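Local coordinates for Nitrate/nitrite sensor protein NarX (Escherichia coli K12, PDB 3EZI) that senses nitrate and nitrite through its periplasmic domain, the part present here, and passes the signal as a histidine kinase to the response regulators NarL and NarP, at residues 35-40 / 64-69; 15-20 / 88-93. All coordinates share one frame; numbering follows the deposited sequence.

Contact 1 (35-40 / 64-69); sequences EMEQTA and YWRNEL
M36 and E37 of helix 30-40 meet W65 and R66 of helix 55-75. The axes of segments 35-40 and 64-69 approach to 11.8 Å and run roughly antiparallel, at 139°. Bulky side chains fill this wide gap. Segment 64-69 also holds a wider pi-type turn at 65-69, where the backbone O of Y64 accepts from the backbone N of both E68 and L69.

The W65 indole bridges much of the distance. Its CG lies anti to the backbone N (chi1 -175°), which carries the ring out toward 35-40. M36 is extended and runs alongside the indole, pointing the other way. Its sulfur sits at the ring edge, near the plane, and W65 NE1 gives a weak hydrogen bond to M36 SD at 3.4 Å. This is a Met-aromatic contact. M36 also touches helices 3-22 and 82-99, so the pair lies within the helical bundle of the periplasmic sensor domain. At the benzo end, W65 CH2 packs against E37 CB at 3.5 Å. With W65 cut back to an alanine, M36 SD would lose its N-H partner and the space between the helices would probably be left underfilled.

Farther out, E37 OE1 forms a salt bridge with R66 NH2 at 2.7 Å. The bond is fairly straight and uses the anti side of the carboxylate. R66 NH1 adds a weak bond to the same oxygen. The guanidinium stands 79° to the carboxylate plane, and W65 CZ3 lies 4.0 Å above the plane of the R66 guanidinium, offset toward its rim. The other oxygen, E37 OE2, pairs with K34.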
loop_
_atom_site.group_PDB
_atom_site.type_symbol
_atom_site.label_atom_id
_atom_site.label_comp_id
_atom_site.label_asym_id
_atom_site.label_seq_id
_atom_site.Cartn_x
_atom_site.Cartn_y
_atom_site.Cartn_z
ATOM N N GLU A 35 7.027 -7.011 -5.433
ATOM C CA GLU A 35 7.604 -5.688 -5.255
ATOM C C GLU A 35 6.768 -4.901 -4.242
ATOM O O GLU A 35 7.310 -4.228 -3.357
ATOM C CB GLU A 35 7.606 -4.963 -6.599
ATOM C CG GLU A 35 8.474 -3.731 -6.677
ATOM C CD GLU A 35 8.460 -3.139 -8.075
ATOM O OE1 GLU A 35 8.632 -3.914 -9.045
ATOM O OE2 GLU A 35 8.274 -1.910 -8.202
ATOM N N MET A 36 5.447 -5.009 -4.353
ATOM C CA MET A 36 4.571 -4.285 -3.437
ATOM C C MET A 36 4.715 -4.810 -1.998
ATOM O O MET A 36 4.709 -4.036 -1.025
ATOM C CB MET A 36 3.138 -4.387 -3.942
ATOM C CG MET A 36 2.256 -3.367 -3.377
ATOM S SD MET A 36 0.655 -3.326 -4.213
ATOM C CE MET A 36 -0.025 -2.038 -3.256
ATOM N N GLU A 37 4.877 -6.122 -1.850
ATOM C CA GLU A 37 5.073 -6.689 -0.503
ATOM C C GLU A 37 6.389 -6.175 0.152
ATOM O O GLU A 37 6.435 -5.816 1.363
ATOM C CB GLU A 37 5.125 -8.229 -0.588
ATOM C CG GLU A 37 5.263 -8.890 0.767
ATOM C CD GLU A 37 5.420 -10.397 0.679
ATOM O OE1 GLU A 37 5.194 -11.067 1.710
ATOM O OE2 GLU A 37 5.779 -10.911 -0.409
ATOM N N GLN A 38 7.454 -6.099 -0.641
ATOM C CA GLN A 38 8.739 -5.653 -0.106
ATOM C C GLN A 38 8.666 -4.201 0.348
ATOM O O GLN A 38 9.340 -3.805 1.302
ATOM C CB GLN A 38 9.840 -5.760 -1.176
ATOM C CG GLN A 38 9.921 -7.117 -1.839
ATOM C CD GLN A 38 10.852 -8.081 -1.129
ATOM O OE1 GLN A 38 10.745 -8.288 0.074
ATOM N NE2 GLN A 38 11.757 -8.699 -1.886
ATOM N N THR A 39 7.865 -3.420 -0.375
ATOM C CA THR A 39 7.714 -2.004 -0.081
ATOM C C THR A 39 6.849 -1.821 1.174
ATOM O O THR A 39 7.207 -1.022 2.073
ATOM C CB THR A 39 7.070 -1.260 -1.297
ATOM O OG1 THR A 39 7.891 -1.458 -2.483
ATOM C CG2 THR A 39 7.032 0.262 -1.003
ATOM N N ALA A 40 5.754 -2.579 1.257
ATOM C CA ALA A 40 4.845 -2.468 2.407
ATOM C C ALA A 40 5.497 -2.837 3.737
ATOM O O ALA A 40 5.152 -2.264 4.759
ATOM C CB ALA A 40 3.600 -3.327 2.208
ATOM N N TYR A 64 -4.695 -4.888 5.855
ATOM C CA TYR A 64 -5.676 -4.714 4.778
ATOM C C TYR A 64 -5.068 -5.206 3.451
ATOM O O TYR A 64 -5.710 -5.916 2.661
ATOM C CB TYR A 64 -6.075 -3.231 4.686
ATOM C CG TYR A 64 -7.087 -2.927 3.593
ATOM C CD1 TYR A 64 -8.448 -3.083 3.827
ATOM C CD2 TYR A 64 -6.677 -2.466 2.348
ATOM C CE1 TYR A 64 -9.382 -2.777 2.854
ATOM C CE2 TYR A 64 -7.602 -2.162 1.360
ATOM C CZ TYR A 64 -8.954 -2.319 1.630
ATOM O OH TYR A 64 -9.886 -1.992 0.662
ATOM N N TRP A 65 -3.821 -4.828 3.195
ATOM C CA TRP A 65 -3.175 -5.274 1.970
ATOM C C TRP A 65 -3.213 -6.818 1.845
ATOM O O TRP A 65 -3.595 -7.379 0.813
ATOM C CB TRP A 65 -1.713 -4.792 1.999
ATOM C CG TRP A 65 -0.944 -5.085 0.732
ATOM C CD1 TRP A 65 -0.988 -4.378 -0.454
ATOM C CD2 TRP A 65 -0.074 -6.198 0.509
ATOM N NE1 TRP A 65 -0.189 -5.006 -1.403
ATOM C CE2 TRP A 65 0.371 -6.126 -0.840
ATOM C CE3 TRP A 65 0.373 -7.257 1.320
ATOM C CZ2 TRP A 65 1.239 -7.080 -1.392
ATOM C CZ3 TRP A 65 1.235 -8.200 0.771
ATOM C CH2 TRP A 65 1.654 -8.108 -0.575
ATOM N N ARG A 66 -2.751 -7.508 2.880
ATOM C CA ARG A 66 -2.706 -8.973 2.837
ATOM C C ARG A 66 -4.049 -9.711 2.903
ATOM O O ARG A 66 -4.258 -10.718 2.217
ATOM C CB ARG A 66 -1.837 -9.507 3.997
ATOM C CG ARG A 66 -0.554 -10.189 3.535
ATOM C CD ARG A 66 0.166 -10.880 4.669
ATOM N NE ARG A 66 1.607 -10.600 4.705
ATOM C CZ ARG A 66 2.478 -10.943 3.765
ATOM N NH1 ARG A 66 2.090 -11.587 2.683
ATOM N NH2 ARG A 66 3.754 -10.634 3.936
ATOM N N ASN A 67 -4.955 -9.220 3.746
ATOM C CA ASN A 67 -6.219 -9.919 3.969
ATOM C C ASN A 67 -7.409 -9.488 3.152
ATOM O O ASN A 67 -8.415 -10.198 3.095
ATOM C CB ASN A 67 -6.578 -9.819 5.452
ATOM C CG ASN A 67 -5.462 -10.304 6.353
ATOM O OD1 ASN A 67 -4.626 -11.097 5.937
ATOM N ND2 ASN A 67 -5.460 -9.843 7.592
ATOM N N GLU A 68 -7.328 -8.330 2.499
ATOM C CA GLU A 68 -8.467 -7.857 1.734
ATOM C C GLU A 68 -8.154 -7.440 0.309
ATOM O O GLU A 68 -8.829 -7.844 -0.660
ATOM C CB GLU A 68 -9.144 -6.683 2.507
ATOM C CG GLU A 68 -9.889 -7.161 3.798
ATOM C CD GLU A 68 -10.422 -6.034 4.709
ATOM O OE1 GLU A 68 -11.241 -5.247 4.262
ATOM O OE2 GLU A 68 -10.000 -5.938 5.880
ATOM N N LEU A 69 -7.137 -6.600 0.162
ATOM C CA LEU A 69 -6.819 -6.044 -1.166
ATOM C C LEU A 69 -6.209 -7.055 -2.141
ATOM O O LEU A 69 -6.704 -7.234 -3.255
ATOM C CB LEU A 69 -5.893 -4.814 -1.031
ATOM C CG LEU A 69 -5.536 -4.158 -2.377
ATOM C CD1 LEU A 69 -6.794 -3.592 -3.027
ATOM C CD2 LEU A 69 -4.486 -3.076 -2.150
#

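Contact 2 (15-20 / 88-93); sequences QSYRLL and QFVAGL. With IPA (isopropyl alcohol), chain E.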
loop_
_atom_site.group_PDB
_atom_site.type_symbol
_atom_site.label_atom_id
_atom_site.label_comp_id
_atom_site.label_asym_id
_atom_site.label_seq_id
_atom_site.Cartn_x
_atom_site.Cartn_y
_atom_site.Cartn_z
ATOM N N GLN A 15 1.943 1.628 -7.102
ATOM C CA GLN A 15 1.873 0.188 -7.331
ATOM C C GLN A 15 0.455 -0.366 -7.259
ATOM O O GLN A 15 0.131 -1.312 -7.965
ATOM C CB GLN A 15 2.772 -0.551 -6.338
ATOM C CG GLN A 15 4.269 -0.334 -6.638
ATOM C CD GLN A 15 5.147 -1.017 -5.609
ATOM O OE1 GLN A 15 5.077 -2.232 -5.431
ATOM N NE2 GLN A 15 5.961 -0.228 -4.895
ATOM N N SER A 16 -0.394 0.212 -6.413
ATOM C CA SER A 16 -1.774 -0.285 -6.355
ATOM C C SER A 16 -2.540 0.106 -7.640
ATOM O O SER A 16 -3.332 -0.688 -8.153
ATOM C CB SER A 16 -2.503 0.242 -5.108
ATOM O OG SER A 16 -2.913 1.581 -5.254
ATOM N N TYR A 17 -2.302 1.312 -8.172
ATOM C CA TYR A 17 -2.979 1.705 -9.405
ATOM C C TYR A 17 -2.477 0.818 -10.535
ATOM O O TYR A 17 -3.251 0.473 -11.428
ATOM C CB TYR A 17 -2.682 3.167 -9.815
ATOM C CG TYR A 17 -3.238 4.268 -8.921
ATOM C CD1 TYR A 17 -4.431 4.120 -8.256
ATOM C CD2 TYR A 17 -2.565 5.495 -8.815
ATOM C CE1 TYR A 17 -4.983 5.187 -7.475
ATOM C CE2 TYR A 17 -3.100 6.568 -8.052
ATOM C CZ TYR A 17 -4.312 6.395 -7.389
ATOM O OH TYR A 17 -4.864 7.451 -6.680
ATOM N N ARG A 18 -1.169 0.504 -10.531
ATOM C CA ARG A 18 -0.547 -0.355 -11.552
ATOM C C ARG A 18 -1.152 -1.778 -11.578
ATOM O O ARG A 18 -1.416 -2.339 -12.642
ATOM C CB ARG A 18 0.964 -0.479 -11.296
ATOM C CG ARG A 18 1.859 0.275 -12.221
ATOM C CD ARG A 18 3.155 -0.503 -12.506
ATOM N NE ARG A 18 3.724 -1.081 -11.289
ATOM C CZ ARG A 18 5.027 -1.137 -11.058
ATOM N NH1 ARG A 18 5.867 -0.657 -11.960
ATOM N NH2 ARG A 18 5.487 -1.635 -9.915
ATOM N N LEU A 19 -1.344 -2.364 -10.396
ATOM C CA LEU A 19 -1.962 -3.685 -10.285
ATOM C C LEU A 19 -3.425 -3.630 -10.696
ATOM O O LEU A 19 -3.924 -4.560 -11.328
ATOM C CB LEU A 19 -1.846 -4.239 -8.830
ATOM C CG LEU A 19 -0.580 -5.058 -8.595
ATOM C CD1 LEU A 19 -0.398 -5.353 -7.084
ATOM C CD2 LEU A 19 -0.705 -6.367 -9.378
ATOM N N LEU A 20 -4.131 -2.548 -10.375
ATOM C CA LEU A 20 -5.542 -2.492 -10.782
ATOM C C LEU A 20 -5.660 -2.479 -12.307
ATOM O O LEU A 20 -6.584 -3.064 -12.868
ATOM C CB LEU A 20 -6.238 -1.247 -10.212
ATOM C CG LEU A 20 -7.756 -0.987 -10.455
ATOM C CD1 LEU A 20 -8.617 -2.075 -9.801
ATOM C CD2 LEU A 20 -8.125 0.403 -9.835
ATOM N N GLN A 88 -9.745 2.793 -1.297
ATOM C CA GLN A 88 -9.703 2.806 0.155
ATOM C C GLN A 88 -8.240 2.630 0.621
ATOM O O GLN A 88 -7.799 3.299 1.568
ATOM C CB GLN A 88 -10.568 1.689 0.749
ATOM C CG GLN A 88 -10.543 1.699 2.305
ATOM C CD GLN A 88 -11.402 0.612 2.986
ATOM O OE1 GLN A 88 -11.286 0.398 4.199
ATOM N NE2 GLN A 88 -12.279 -0.047 2.225
ATOM N N PHE A 89 -7.490 1.743 -0.035
ATOM C CA PHE A 89 -6.086 1.543 0.365
ATOM C C PHE A 89 -5.287 2.859 0.177
ATOM O O PHE A 89 -4.485 3.258 1.035
ATOM C CB PHE A 89 -5.453 0.432 -0.487
ATOM C CG PHE A 89 -4.003 0.167 -0.168
ATOM C CD1 PHE A 89 -3.629 -0.397 1.043
ATOM C CD2 PHE A 89 -3.026 0.395 -1.145
ATOM C CE1 PHE A 89 -2.285 -0.750 1.289
ATOM C CE2 PHE A 89 -1.680 0.053 -0.909
ATOM C CZ PHE A 89 -1.324 -0.517 0.299
ATOM N N VAL A 90 -5.505 3.522 -0.939
ATOM C CA VAL A 90 -4.804 4.792 -1.214
ATOM C C VAL A 90 -5.227 5.853 -0.169
ATOM O O VAL A 90 -4.374 6.615 0.325
ATOM C CB VAL A 90 -5.116 5.255 -2.682
ATOM C CG1 VAL A 90 -4.655 6.693 -2.928
ATOM C CG2 VAL A 90 -4.387 4.334 -3.678
ATOM N N ALA A 91 -6.516 5.893 0.195
ATOM C CA ALA A 91 -6.984 6.861 1.202
ATOM C C ALA A 91 -6.291 6.596 2.538
ATOM O O ALA A 91 -5.957 7.541 3.281
ATOM C CB ALA A 91 -8.546 6.773 1.385
ATOM N N GLY A 92 -6.086 5.308 2.846
ATOM C CA GLY A 92 -5.405 4.903 4.069
ATOM C C GLY A 92 -3.929 5.368 4.073
ATOM O O GLY A 92 -3.390 5.742 5.103
ATOM N N LEU A 93 -3.290 5.305 2.912
ATOM C CA LEU A 93 -1.879 5.747 2.748
ATOM C C LEU A 93 -1.833 7.264 2.925
ATOM O O LEU A 93 -0.884 7.796 3.511
ATOM C CB LEU A 93 -1.385 5.383 1.341
ATOM C CG LEU A 93 -1.078 3.910 1.068
ATOM C CD1 LEU A 93 -0.756 3.710 -0.415
ATOM C CD2 LEU A 93 0.077 3.491 1.996
HETATM C C1 IPA E . -8.524 -0.453 6.993
HETATM C C2 IPA E . -8.092 0.284 5.764
HETATM C C3 IPA E . -6.728 0.569 6.329
HETATM O O2 IPA E . -8.895 1.458 5.466
#
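S16 and Y17 carry the helix 3-22 side of this contact, against F89 and V90 of helix 82-99. The two short segments are almost exactly antiparallel, at 174°, with axes 10.8 Å apart. S16 and V90 are closest in register.

S16 comes first. Its side chain is small and points toward the other helix. CB lies 4.0 Å from F89 CD2, and the approach to the ring is oblique. OG rests 3.5 Å from the methyl V90 CG2, a van der Waals contact. In the conformer given, chi1 is 77°, which sets OG beside that methyl and within reach of the backbone O of R13, one turn earlier. OG bonds to this oxygen, and there is no hydrogen bond across the interface.

Y17 follows on the more exposed side. The Y17 and V90 side chains cross at about a right angle. Y17 CE1 lies 3.9 Å from V90 CG2, while Y17 OH comes within 3.8 Å of V90 CG1. The two valine methyls thus meet different parts of the phenol.

On segment 88-93, Q88 OE1 accepts a hydrogen bond from an isopropanol, probably from the crystallisation liquor, at 2.9 Å from its O2.

In this all-helical domain, F89 also packs on M36 of helix 30-40 and on L61, Y64 and L69 of helix 55-75. The contact therefore joins the first and last helices of the bundle beside helices 30-40 and 55-75.

Contacts 1 and 2 tie together four different helices, two by two, and no helix is shared between them. Contact 2 joins the first and last helices and is mostly buried and apolar. Contact 1 joins helices 30-40 and 55-75 and is partly buried, grading from a sulfur-indole pair inside to a charged pair farther out. Their centres are 10 Å apart, and the two touch. M36 meets S16, L19 and F89, so one residue of contact 1 reaches both helices of contact 2. In the conformer given, a salt bridge from E35 OE2 to R18 NH2, at 3.3 Å, also joins helix 30-40 to helix 3-22.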